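Local coordinates for uncharacterized conserved (PDB 7O21), which probably acts as a peptidoglycan LD-carboxypeptidase of the YkuD family, with an NTF2-like domain, in the asymmetric cell-wall editing that curves the predatory bacterium, at residues E206-E211 and N237-Y242; K212-Y217 and S230-K235; Y244-L249 and R268-K273; H274-V279 and E296-F301. All blocks are in the same frame, centred on the assembly; numbering follows the deposited sequence.

Interaction 1: residues E206-E211 and N237-Y242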
# COMPACT_ATOMS: atom_id res chain seq x y z
N GLU A 206 -13.86 -16.43 20.52
CA GLU A 206 -15.16 -16.05 21.07
C GLU A 206 -15.33 -16.51 22.51
O GLU A 206 -15.88 -15.78 23.34
CB GLU A 206 -16.28 -16.59 20.18
CG GLU A 206 -17.67 -16.19 20.66
CD GLU A 206 -18.75 -16.60 19.67
OE1 GLU A 206 -19.14 -17.79 19.69
OE2 GLU A 206 -19.18 -15.76 18.86
N ASN A 207 -14.88 -17.74 22.82
CA ASN A 207 -14.90 -18.22 24.20
C ASN A 207 -13.89 -17.50 25.07
O ASN A 207 -13.89 -17.70 26.28
CB ASN A 207 -14.57 -19.71 24.21
CG ASN A 207 -15.72 -20.58 23.79
OD1 ASN A 207 -16.89 -20.22 23.97
ND2 ASN A 207 -15.41 -21.75 23.25
N GLN A 208 -13.02 -16.69 24.47
CA GLN A 208 -11.89 -16.09 25.17
C GLN A 208 -11.14 -17.15 25.98
O GLN A 208 -10.78 -16.94 27.14
CB GLN A 208 -12.32 -14.87 25.99
CG GLN A 208 -13.05 -13.87 25.10
CD GLN A 208 -13.28 -12.54 25.78
OE1 GLN A 208 -12.48 -11.61 25.66
NE2 GLN A 208 -14.39 -12.44 26.50
N ASP A 209 -10.92 -18.30 25.35
CA ASP A 209 -10.10 -19.38 25.89
C ASP A 209 -8.67 -19.06 25.47
O ASP A 209 -8.23 -19.42 24.38
CB ASP A 209 -10.58 -20.71 25.34
CG ASP A 209 -9.87 -21.91 25.95
OD1 ASP A 209 -8.72 -21.77 26.42
OD2 ASP A 209 -10.48 -23.00 25.92
N ILE A 210 -7.96 -18.32 26.32
CA ILE A 210 -6.66 -17.79 25.90
C ILE A 210 -5.67 -18.91 25.66
O ILE A 210 -4.87 -18.86 24.71
CB ILE A 210 -6.13 -16.73 26.88
CG1 ILE A 210 -7.18 -15.64 27.10
CG2 ILE A 210 -4.83 -16.12 26.33
CD1 ILE A 210 -7.68 -15.00 25.83
N GLU A 211 -5.68 -19.95 26.50
CA GLU A 211 -4.79 -21.08 26.27
C GLU A 211 -5.01 -21.69 24.89
O GLU A 211 -4.05 -21.94 24.15
CB GLU A 211 -4.96 -22.14 27.36
CG GLU A 211 -4.07 -23.35 27.12
CD GLU A 211 -4.22 -24.42 28.18
OE1 GLU A 211 -3.52 -24.33 29.21
OE2 GLU A 211 -5.01 -25.36 27.97
N ASN A 237 -6.30 -8.52 28.52
CA ASN A 237 -6.87 -7.34 29.16
C ASN A 237 -8.32 -7.13 28.75
O ASN A 237 -9.16 -6.78 29.58
CB ASN A 237 -6.04 -6.10 28.82
CG ASN A 237 -6.52 -4.86 29.57
OD1 ASN A 237 -6.76 -4.92 30.78
ND2 ASN A 237 -6.67 -3.75 28.86
N LEU A 238 -8.63 -7.31 27.46
CA LEU A 238 -10.02 -7.19 27.02
C LEU A 238 -10.89 -8.21 27.72
O LEU A 238 -12.00 -7.90 28.18
CB LEU A 238 -10.11 -7.38 25.50
CG LEU A 238 -9.50 -6.27 24.65
CD1 LEU A 238 -9.45 -6.71 23.19
CD2 LEU A 238 -10.33 -5.02 24.82
N LYS A 239 -10.41 -9.45 27.82
CA LYS A 239 -11.16 -10.50 28.51
C LYS A 239 -11.47 -10.10 29.95
O LYS A 239 -12.56 -10.37 30.45
CB LYS A 239 -10.38 -11.81 28.48
CG LYS A 239 -11.02 -12.92 29.30
CD LYS A 239 -10.19 -14.19 29.27
CE LYS A 239 -10.91 -15.32 30.00
NZ LYS A 239 -10.13 -16.58 30.01
N SER A 240 -10.51 -9.46 30.63
CA SER A 240 -10.75 -9.08 32.01
C SER A 240 -11.88 -8.07 32.14
O SER A 240 -12.58 -8.04 33.16
CB SER A 240 -9.47 -8.52 32.63
OG SER A 240 -9.22 -7.20 32.19
N LYS A 241 -12.08 -7.25 31.11
CA LYS A 241 -13.06 -6.17 31.16
C LYS A 241 -14.41 -6.53 30.55
O LYS A 241 -15.44 -6.02 31.01
CB LYS A 241 -12.52 -4.92 30.46
CG LYS A 241 -11.22 -4.40 31.04
CD LYS A 241 -10.95 -2.96 30.62
CE LYS A 241 -10.38 -2.88 29.21
NZ LYS A 241 -10.67 -1.56 28.59
N TYR A 242 -14.43 -7.39 29.54
CA TYR A 242 -15.65 -7.72 28.80
C TYR A 242 -15.76 -9.23 28.79
O TYR A 242 -15.09 -9.90 28.00
CB TYR A 242 -15.59 -7.15 27.39
CG TYR A 242 -15.39 -5.66 27.39
CD1 TYR A 242 -16.20 -4.83 28.16
CD2 TYR A 242 -14.37 -5.07 26.65
CE1 TYR A 242 -16.01 -3.46 28.18
CE2 TYR A 242 -14.17 -3.70 26.66
CZ TYR A 242 -15.00 -2.90 27.43
OH TYR A 242 -14.82 -1.53 27.45
O HOH W 1 -13.42 -8.97 25.70
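The flat amide of Gln-208 meets Tyr-242 through its edge: NE2 donates to Tyr-242 O over 3.0 Å, with the acceptor only 1° out of the amide plane and the N-H...O angle at 177°. The ring of Tyr-242 itself carries Lys-241 CB over the centre of one face. Gln-208 sits in the Schellman motif that ends helix 184-206 of the NTF2-like domain, and its positive phi turns the chain toward Asp-209, the N-cap of helix 210-214. From this corner the glutamine side chain reaches the last turn of helix 228-241. There it runs antiparallel to the Lys-239 chain, OE1 coming to 3.5 Å from Lys-239 CB. A water lies 2.8 Å from Gln-208 OE1 and close to Tyr-242 O, so it can support the amide from its oxygen side as well. Lys-239 answers with a fully extended chain, CG anti to its N (chi1 174°). Its methylenes run by Gln-208 CB, and its CD packs on Ile-210 CG1 at 4.0 Å. At the far end the ammonium finds the corner's backbone, Lys-239 NZ donating to Gln-208 O at 3.0 Å, almost in line with the carbonyl.

Interaction 2: residues K212-Y217 and S230-K235. With EDO (1,2-ethanediol), chain M.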
# COMPACT_ATOMS: atom_id res chain seq x y z
N LYS A 212 -6.26 -21.93 24.53
CA LYS A 212 -6.55 -22.50 23.21
C LYS A 212 -6.23 -21.50 22.11
O LYS A 212 -5.57 -21.84 21.12
CB LYS A 212 -8.01 -22.96 23.14
CG LYS A 212 -8.37 -23.66 21.83
CD LYS A 212 -7.56 -24.92 21.62
CE LYS A 212 -7.95 -25.63 20.33
NZ LYS A 212 -9.37 -26.08 20.31
N TYR A 213 -6.68 -20.26 22.27
CA TYR A 213 -6.47 -19.24 21.24
C TYR A 213 -4.99 -19.07 20.92
O TYR A 213 -4.60 -18.96 19.74
CB TYR A 213 -7.08 -17.94 21.73
CG TYR A 213 -6.88 -16.71 20.88
CD1 TYR A 213 -7.72 -16.45 19.80
CD2 TYR A 213 -5.92 -15.77 21.20
CE1 TYR A 213 -7.57 -15.29 19.05
CE2 TYR A 213 -5.76 -14.63 20.47
CZ TYR A 213 -6.59 -14.39 19.39
OH TYR A 213 -6.43 -13.23 18.67
N GLN A 214 -4.13 -19.07 21.95
CA GLN A 214 -2.70 -18.87 21.73
C GLN A 214 -2.10 -19.93 20.82
O GLN A 214 -1.13 -19.65 20.10
CB GLN A 214 -1.95 -18.89 23.07
CG GLN A 214 -2.04 -17.61 23.87
CD GLN A 214 -1.21 -17.68 25.14
OE1 GLN A 214 -0.83 -18.77 25.58
NE2 GLN A 214 -0.93 -16.53 25.74
N THR A 215 -2.63 -21.16 20.84
CA THR A 215 -2.04 -22.24 20.05
C THR A 215 -2.12 -21.96 18.56
O THR A 215 -1.42 -22.62 17.78
CB THR A 215 -2.68 -23.60 20.34
OG1 THR A 215 -4.05 -23.60 19.93
CG2 THR A 215 -2.56 -24.00 21.82
N PHE A 216 -2.96 -21.01 18.14
CA PHE A 216 -3.11 -20.71 16.73
C PHE A 216 -2.07 -19.73 16.20
O PHE A 216 -2.05 -19.49 14.98
CB PHE A 216 -4.51 -20.15 16.46
CG PHE A 216 -5.60 -21.16 16.60
CD1 PHE A 216 -5.97 -21.96 15.53
CD2 PHE A 216 -6.27 -21.32 17.81
CE1 PHE A 216 -6.98 -22.90 15.66
CE2 PHE A 216 -7.28 -22.25 17.94
CZ PHE A 216 -7.63 -23.04 16.88
N TYR A 217 -1.21 -19.18 17.05
CA TYR A 217 -0.34 -18.07 16.70
C TYR A 217 1.13 -18.47 16.76
O TYR A 217 1.57 -19.14 17.70
CB TYR A 217 -0.59 -16.85 17.61
CG TYR A 217 -1.92 -16.22 17.28
CD1 TYR A 217 -3.10 -16.76 17.77
CD2 TYR A 217 -2.01 -15.14 16.41
CE1 TYR A 217 -4.33 -16.22 17.45
CE2 TYR A 217 -3.23 -14.60 16.08
CZ TYR A 217 -4.38 -15.13 16.61
OH TYR A 217 -5.61 -14.62 16.26
N SER A 230 2.45 -8.60 23.02
CA SER A 230 1.52 -7.49 23.24
C SER A 230 0.14 -7.79 22.67
O SER A 230 -0.87 -7.28 23.17
CB SER A 230 2.10 -6.16 22.74
OG SER A 230 2.31 -6.17 21.33
N TRP A 231 0.07 -8.63 21.63
CA TRP A 231 -1.22 -9.08 21.13
C TRP A 231 -1.94 -9.92 22.18
O TRP A 231 -3.11 -9.67 22.50
CB TRP A 231 -0.99 -9.91 19.86
CG TRP A 231 -2.23 -10.43 19.16
CD1 TRP A 231 -2.85 -11.64 19.35
CD2 TRP A 231 -2.94 -9.78 18.11
NE1 TRP A 231 -3.93 -11.76 18.50
CE2 TRP A 231 -3.99 -10.63 17.72
CE3 TRP A 231 -2.79 -8.55 17.47
CZ2 TRP A 231 -4.90 -10.28 16.73
CZ3 TRP A 231 -3.68 -8.21 16.46
CH2 TRP A 231 -4.73 -9.07 16.11
N MET A 232 -1.24 -10.91 22.74
CA MET A 232 -1.85 -11.75 23.76
C MET A 232 -2.20 -10.95 25.02
O MET A 232 -3.26 -11.16 25.62
CB MET A 232 -0.95 -12.95 24.08
CG MET A 232 -0.76 -13.91 22.90
SD MET A 232 -2.32 -14.39 22.14
CE MET A 232 -1.70 -15.20 20.67
N SER A 233 -1.33 -10.01 25.42
CA SER A 233 -1.63 -9.20 26.60
C SER A 233 -2.89 -8.37 26.39
O SER A 233 -3.73 -8.25 27.29
CB SER A 233 -0.45 -8.29 26.94
OG SER A 233 0.69 -9.04 27.31
N HIS A 234 -3.04 -7.81 25.19
CA HIS A 234 -4.23 -7.03 24.90
C HIS A 234 -5.48 -7.91 24.94
O HIS A 234 -6.51 -7.52 25.51
CB HIS A 234 -4.03 -6.36 23.54
CG HIS A 234 -5.17 -5.52 23.09
ND1 HIS A 234 -5.73 -4.53 23.86
CD2 HIS A 234 -5.84 -5.50 21.90
CE1 HIS A 234 -6.70 -3.94 23.18
NE2 HIS A 234 -6.79 -4.51 21.99
N LYS A 235 -5.40 -9.11 24.37
CA LYS A 235 -6.54 -10.01 24.41
C LYS A 235 -6.90 -10.39 25.84
O LYS A 235 -8.08 -10.48 26.18
CB LYS A 235 -6.25 -11.26 23.58
CG LYS A 235 -6.14 -10.95 22.10
CD LYS A 235 -7.49 -10.56 21.52
CE LYS A 235 -7.47 -10.53 20.00
NZ LYS A 235 -7.16 -9.17 19.48
C1 EDO M . -10.04 -6.09 19.40
O1 EDO M . -9.00 -6.43 18.48
C2 EDO M . -10.86 -7.34 19.67
O2 EDO M . -9.95 -8.37 20.10
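Met-232 sets its thioether against both Tyr-213 and Tyr-217, a double Met-aromatic contact that joins helix 210-214, with the turn after it, to helix 228-241 in the NTF2-like domain. This is the tight, buried part. The sulfur takes the edge of one ring, Met-232 SD lying 3.8 Å from Tyr-213 CE2, and stands above the Tyr-217 face only at a distance. The bend at chi2 (-50°) helps carry the methyl on to that second ring, with Met-232 CE 3.5 Å from Tyr-217 CG. The two tyrosines also press on each other: CE1 of Tyr-217 sits over the rim of one face of Tyr-213. Trp-231 closes this group, standing roughly perpendicular to both tyrosine side chains. Its NE1 donates to Tyr-213 OH at 2.9 Å, a somewhat bent bond (148°) with the hydroxyl tilted from the indole plane. Tyr-217 OH is held from elsewhere, by Glu-296 of strand 290-300 and Trp-201 of helix 184-206.

The other side is more open to solvent, though its contacts are no longer. Gln-214, partly exposed, lays CG against Met-232 SD at 3.7 Å. Lys-235, also partly exposed, crosses the tip of Tyr-213, its CE 3.2 Å from Tyr-213 OH, and sets NZ over the rim of one indole face. That ammonium ends on an ethanediol, probably from the crystallisation liquor, with Lys-235 NZ donating to its O2 at 3.0 Å.

Interaction 3: residues Y244-L249 and R268-K273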
# COMPACT_ATOMS: atom_id res chain seq x y z
N TYR A 244 -18.15 -11.47 27.98
CA TYR A 244 -18.75 -12.19 26.86
C TYR A 244 -18.63 -11.37 25.59
O TYR A 244 -19.00 -10.19 25.56
CB TYR A 244 -20.22 -12.53 27.13
CG TYR A 244 -20.41 -13.48 28.29
CD1 TYR A 244 -20.10 -14.83 28.17
CD2 TYR A 244 -20.91 -13.03 29.51
CE1 TYR A 244 -20.28 -15.70 29.23
CE2 TYR A 244 -21.09 -13.89 30.57
CZ TYR A 244 -20.77 -15.23 30.43
OH TYR A 244 -20.96 -16.08 31.50
N ILE A 245 -18.10 -12.00 24.54
CA ILE A 245 -18.01 -11.39 23.22
C ILE A 245 -18.61 -12.34 22.19
O ILE A 245 -18.83 -13.52 22.44
CB ILE A 245 -16.57 -11.00 22.84
CG1 ILE A 245 -15.68 -12.25 22.73
CG2 ILE A 245 -15.99 -10.00 23.85
CD1 ILE A 245 -14.33 -11.98 22.07
N LYS A 246 -18.90 -11.77 21.02
CA LYS A 246 -19.43 -12.51 19.88
C LYS A 246 -18.53 -12.21 18.69
O LYS A 246 -18.24 -11.04 18.42
CB LYS A 246 -20.85 -12.04 19.55
CG LYS A 246 -21.93 -12.53 20.51
CD LYS A 246 -23.09 -11.54 20.54
CE LYS A 246 -24.38 -12.13 20.03
NZ LYS A 246 -24.53 -11.96 18.56
N VAL A 247 -18.09 -13.25 17.99
CA VAL A 247 -17.29 -13.10 16.77
C VAL A 247 -17.99 -13.88 15.67
O VAL A 247 -18.15 -15.10 15.77
CB VAL A 247 -15.85 -13.61 16.95
CG1 VAL A 247 -15.05 -13.36 15.66
CG2 VAL A 247 -15.19 -12.94 18.15
N HIS A 248 -18.40 -13.19 14.61
CA HIS A 248 -19.06 -13.82 13.48
C HIS A 248 -18.27 -13.52 12.21
O HIS A 248 -17.81 -12.39 12.01
CB HIS A 248 -20.50 -13.32 13.35
CG HIS A 248 -21.38 -13.76 14.48
ND1 HIS A 248 -22.24 -12.91 15.13
CD2 HIS A 248 -21.52 -14.97 15.08
CE1 HIS A 248 -22.88 -13.57 16.08
NE2 HIS A 248 -22.46 -14.82 16.07
N LEU A 249 -18.09 -14.55 11.38
CA LEU A 249 -17.31 -14.44 10.16
C LEU A 249 -18.18 -14.82 8.98
O LEU A 249 -18.83 -15.87 9.00
CB LEU A 249 -16.13 -15.42 10.21
CG LEU A 249 -15.26 -15.42 11.46
CD1 LEU A 249 -14.17 -16.48 11.37
CD2 LEU A 249 -14.68 -14.05 11.65
N ARG A 268 -17.67 -9.60 12.13
CA ARG A 268 -18.45 -8.81 13.08
C ARG A 268 -17.96 -9.15 14.48
O ARG A 268 -17.97 -10.33 14.87
CB ARG A 268 -19.94 -9.12 12.95
CG ARG A 268 -20.82 -8.24 13.82
CD ARG A 268 -22.26 -8.72 13.76
NE ARG A 268 -23.17 -7.79 14.44
CZ ARG A 268 -23.46 -7.86 15.73
NH1 ARG A 268 -22.92 -8.81 16.49
NH2 ARG A 268 -24.30 -6.98 16.27
N TYR A 269 -17.52 -8.14 15.21
CA TYR A 269 -17.05 -8.29 16.59
C TYR A 269 -17.98 -7.51 17.51
O TYR A 269 -18.25 -6.33 17.27
CB TYR A 269 -15.64 -7.70 16.73
CG TYR A 269 -15.04 -7.87 18.11
CD1 TYR A 269 -15.24 -6.92 19.10
CD2 TYR A 269 -14.28 -8.99 18.41
CE1 TYR A 269 -14.69 -7.10 20.37
CE2 TYR A 269 -13.73 -9.16 19.65
CZ TYR A 269 -13.95 -8.22 20.62
OH TYR A 269 -13.38 -8.42 21.85
N GLU A 270 -18.45 -8.16 18.57
CA GLU A 270 -19.36 -7.51 19.51
C GLU A 270 -18.94 -7.79 20.95
O GLU A 270 -18.76 -8.95 21.33
CB GLU A 270 -20.80 -7.98 19.32
CG GLU A 270 -21.76 -7.37 20.35
CD GLU A 270 -23.23 -7.51 19.99
OE1 GLU A 270 -23.56 -8.39 19.17
OE2 GLU A 270 -24.05 -6.75 20.52
N SER A 271 -18.83 -6.73 21.73
CA SER A 271 -18.84 -6.82 23.18
C SER A 271 -20.00 -5.98 23.70
O SER A 271 -20.71 -5.33 22.93
CB SER A 271 -17.53 -6.29 23.76
OG SER A 271 -17.48 -4.89 23.59
N ASP A 272 -20.17 -5.97 25.02
CA ASP A 272 -21.25 -5.14 25.56
C ASP A 272 -21.04 -3.66 25.28
O ASP A 272 -22.01 -2.89 25.34
CB ASP A 272 -21.43 -5.41 27.05
CG ASP A 272 -22.24 -6.67 27.30
OD1 ASP A 272 -23.18 -6.92 26.52
OD2 ASP A 272 -21.93 -7.40 28.26
N LYS A 273 -19.82 -3.24 24.96
CA LYS A 273 -19.52 -1.84 24.71
C LYS A 273 -19.71 -1.42 23.25
O LYS A 273 -20.35 -0.40 22.98
CB LYS A 273 -18.10 -1.50 25.16
CG LYS A 273 -17.74 -0.02 25.05
CD LYS A 273 -16.68 0.38 26.06
CE LYS A 273 -16.54 1.88 26.14
NZ LYS A 273 -17.80 2.51 26.61
O HOH W 2 -18.83 -7.78 26.63
O HOH W 3 -20.04 -9.68 29.10
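Bends at chi3 (116°) and chi4 shape the tail of Lys-246 so that it lies alongside Glu-270, whose own chain is extended with CG trans to N (chi1 177°). The two residues form a hydrogen-bonded pair of the antiparallel beta hairpin 246-257/260-270 in the NTF2-like domain. Arg-268 is likewise extended from CG to NE and arrives on the same face. Its NH1 donates to Glu-270 OE1 at 2.8 Å, in the guanidinium plane but from above the carboxylate. Lys-246 NZ adds only a long salt bridge to Glu-270 OE1, 3.7 Å, so one oxygen gathers both cations in a network along the exposed face. Arg-268 NE is held in turn by Tyr-277 OH of the next strand.

The opposite face is apolar. Around the non-hydrogen-bonded pair Val-247/Tyr-269, the tyrosine ring is approached obliquely by Val-247 CG2, 4.1 Å from Tyr-269 CD2, and by Ile-245 CD1, 3.8 Å from Tyr-269 CE2. Trp-205 of helix 184-206 covers Val-247 here. Two pairs of backbone bonds, Lys-246 with Glu-270 and His-248 with Arg-268, fix the register.

Past Ser-271, whose OG makes an ST turn to Lys-273 N, the strands part and waters bridge the gap. One donates to Tyr-244 O at 2.6 Å and accepts from Asp-272 N at 2.8 Å.

Interaction 4: residues H274-V279 and E296-F301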
# COMPACT_ATOMS: atom_id res chain seq x y z
N HIS A 274 -19.15 -2.17 22.30
CA HIS A 274 -19.26 -1.78 20.90
C HIS A 274 -19.42 -2.99 19.99
O HIS A 274 -19.13 -4.13 20.36
CB HIS A 274 -18.10 -0.90 20.39
CG HIS A 274 -16.93 -0.80 21.33
ND1 HIS A 274 -16.18 -1.89 21.71
CD2 HIS A 274 -16.35 0.27 21.91
CE1 HIS A 274 -15.21 -1.50 22.51
NE2 HIS A 274 -15.29 -0.19 22.65
N VAL A 275 -19.91 -2.70 18.79
CA VAL A 275 -19.96 -3.64 17.68
C VAL A 275 -19.17 -3.01 16.54
O VAL A 275 -19.30 -1.81 16.28
CB VAL A 275 -21.41 -3.90 17.22
CG1 VAL A 275 -21.43 -4.79 15.97
CG2 VAL A 275 -22.23 -4.53 18.34
N ASP A 276 -18.34 -3.80 15.88
CA ASP A 276 -17.70 -3.31 14.67
C ASP A 276 -17.67 -4.39 13.60
O ASP A 276 -17.72 -5.59 13.88
CB ASP A 276 -16.30 -2.70 14.91
CG ASP A 276 -15.34 -3.66 15.56
OD1 ASP A 276 -15.01 -4.70 14.95
OD2 ASP A 276 -14.90 -3.37 16.69
N TYR A 277 -17.64 -3.93 12.35
CA TYR A 277 -17.51 -4.78 11.17
C TYR A 277 -16.22 -4.39 10.46
O TYR A 277 -15.89 -3.21 10.35
CB TYR A 277 -18.70 -4.58 10.20
CG TYR A 277 -20.04 -4.94 10.80
CD1 TYR A 277 -20.69 -4.05 11.64
CD2 TYR A 277 -20.65 -6.15 10.52
CE1 TYR A 277 -21.92 -4.37 12.19
CE2 TYR A 277 -21.88 -6.48 11.07
CZ TYR A 277 -22.51 -5.57 11.91
OH TYR A 277 -23.74 -5.87 12.46
N GLY A 278 -15.49 -5.38 9.97
CA GLY A 278 -14.26 -5.05 9.28
C GLY A 278 -13.78 -6.24 8.48
O GLY A 278 -14.27 -7.36 8.64
N VAL A 279 -12.84 -5.96 7.60
CA VAL A 279 -12.26 -6.99 6.75
C VAL A 279 -11.11 -7.62 7.52
O VAL A 279 -10.15 -6.93 7.90
CB VAL A 279 -11.78 -6.38 5.43
CG1 VAL A 279 -11.12 -7.45 4.57
CG2 VAL A 279 -12.96 -5.75 4.69
N GLU A 296 -2.07 -10.90 11.13
CA GLU A 296 -3.53 -10.78 11.16
C GLU A 296 -3.87 -9.30 10.98
O GLU A 296 -3.41 -8.46 11.76
CB GLU A 296 -4.07 -11.31 12.49
CG GLU A 296 -5.60 -11.28 12.61
CD GLU A 296 -6.12 -12.05 13.79
OE1 GLU A 296 -5.37 -12.90 14.32
OE2 GLU A 296 -7.28 -11.84 14.21
N GLU A 297 -4.66 -8.99 9.95
CA GLU A 297 -5.00 -7.62 9.59
C GLU A 297 -6.50 -7.39 9.75
O GLU A 297 -7.31 -8.31 9.59
CB GLU A 297 -4.61 -7.32 8.15
CG GLU A 297 -3.11 -7.40 7.85
CD GLU A 297 -2.77 -7.11 6.39
OE1 GLU A 297 -3.49 -7.59 5.48
OE2 GLU A 297 -1.78 -6.40 6.15
N TRP A 298 -6.86 -6.15 10.05
CA TRP A 298 -8.26 -5.75 10.15
C TRP A 298 -8.38 -4.35 9.56
O TRP A 298 -7.57 -3.46 9.87
CB TRP A 298 -8.74 -5.76 11.61
CG TRP A 298 -10.21 -5.43 11.82
CD1 TRP A 298 -11.25 -6.32 11.92
CD2 TRP A 298 -10.79 -4.13 12.01
NE1 TRP A 298 -12.43 -5.65 12.13
CE2 TRP A 298 -12.18 -4.30 12.18
CE3 TRP A 298 -10.27 -2.83 12.03
CZ2 TRP A 298 -13.05 -3.23 12.39
CZ3 TRP A 298 -11.14 -1.76 12.23
CH2 TRP A 298 -12.51 -1.97 12.40
N ALA A 299 -9.36 -4.17 8.67
CA ALA A 299 -9.66 -2.85 8.13
C ALA A 299 -11.15 -2.59 8.31
O ALA A 299 -11.97 -3.49 8.09
CB ALA A 299 -9.29 -2.79 6.64
N PRO A 300 -11.54 -1.38 8.72
CA PRO A 300 -12.96 -1.14 8.99
C PRO A 300 -13.80 -1.24 7.72
O PRO A 300 -13.33 -0.96 6.62
CB PRO A 300 -12.98 0.29 9.55
CG PRO A 300 -11.76 0.92 8.99
CD PRO A 300 -10.73 -0.17 8.86
N PHE A 301 -15.04 -1.69 7.90
CA PHE A 301 -15.98 -1.85 6.80
C PHE A 301 -17.24 -1.04 7.08
O PHE A 301 -17.80 -1.11 8.18
CB PHE A 301 -16.39 -3.31 6.63
CG PHE A 301 -17.57 -3.50 5.72
CD1 PHE A 301 -17.39 -3.66 4.35
CD2 PHE A 301 -18.86 -3.52 6.23
CE1 PHE A 301 -18.47 -3.82 3.51
CE2 PHE A 301 -19.95 -3.68 5.39
CZ PHE A 301 -19.75 -3.84 4.03
O HOH W 4 -14.85 -6.72 13.20
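Asp-276 OD1 is gripped twice, by a salt bridge from Lys-103 of the second subunit and by a water that donates at 2.7 Å. The same water accepts from Trp-298 NE1 at 2.9 Å, linking carboxylate and indole, whose planes stand 70° apart. The two also pack directly, Asp-276 OD1 lying 3.5 Å from Trp-298 CZ2. Lys-103 of the second subunit makes a cation-pi contact with Trp-298 as well, so both side chains contact that subunit.

Gly-278 runs close by the indole. With no side chain in the way, its CA comes to 3.4 Å from Trp-298 NE1, while the non-hydrogen-bonded pair Gly-278/Pro-300 closes to 4.1 Å between CA atoms. Backbone bonds flank this point. Val-279 N gives a short one to Ala-299 O, 2.7 Å, and Ala-299 N returns to Val-279 O. On the other side Phe-301 N reaches Tyr-277 O at 3.0 Å, from 37° above the carbonyl plane. That skewed approach accompanies strands whose short axes run at 120°, far from straight antiparallel.

The contact forms the open end of hairpin 275-287/290-300 of the NTF2-like domain. Strand 275-287 also pairs with strand 260-270, through Asp-276 and Tyr-269, whereas 290-300 is an outermost strand of the five-stranded sheet within this chain.

In the fold
Interactions 1 and 2 hold the same two helices, 210-214 and 228-241, and the centres of the two contacts lie about 10 Å apart. Their chemistry differs: interaction 2 is buried and aromatic, with one methionine, whereas interaction 1, farther out, relies on polar side chains reaching backbone carbonyls. Interactions 3 and 4 belong to neighbouring hairpins of one antiparallel sheet, joined by Tyr-269 N to Asp-276 O and by Arg-268 NE to Tyr-277 OH. Interaction 3 divides into a charged outer face and a covered apolar one; interaction 4 lies at the surface, against the second subunit. Glu-206 ties the helical layer to the sheet at Val-247 N, and Tyr-217 OH ties the turn after helix 210-214 to Glu-296.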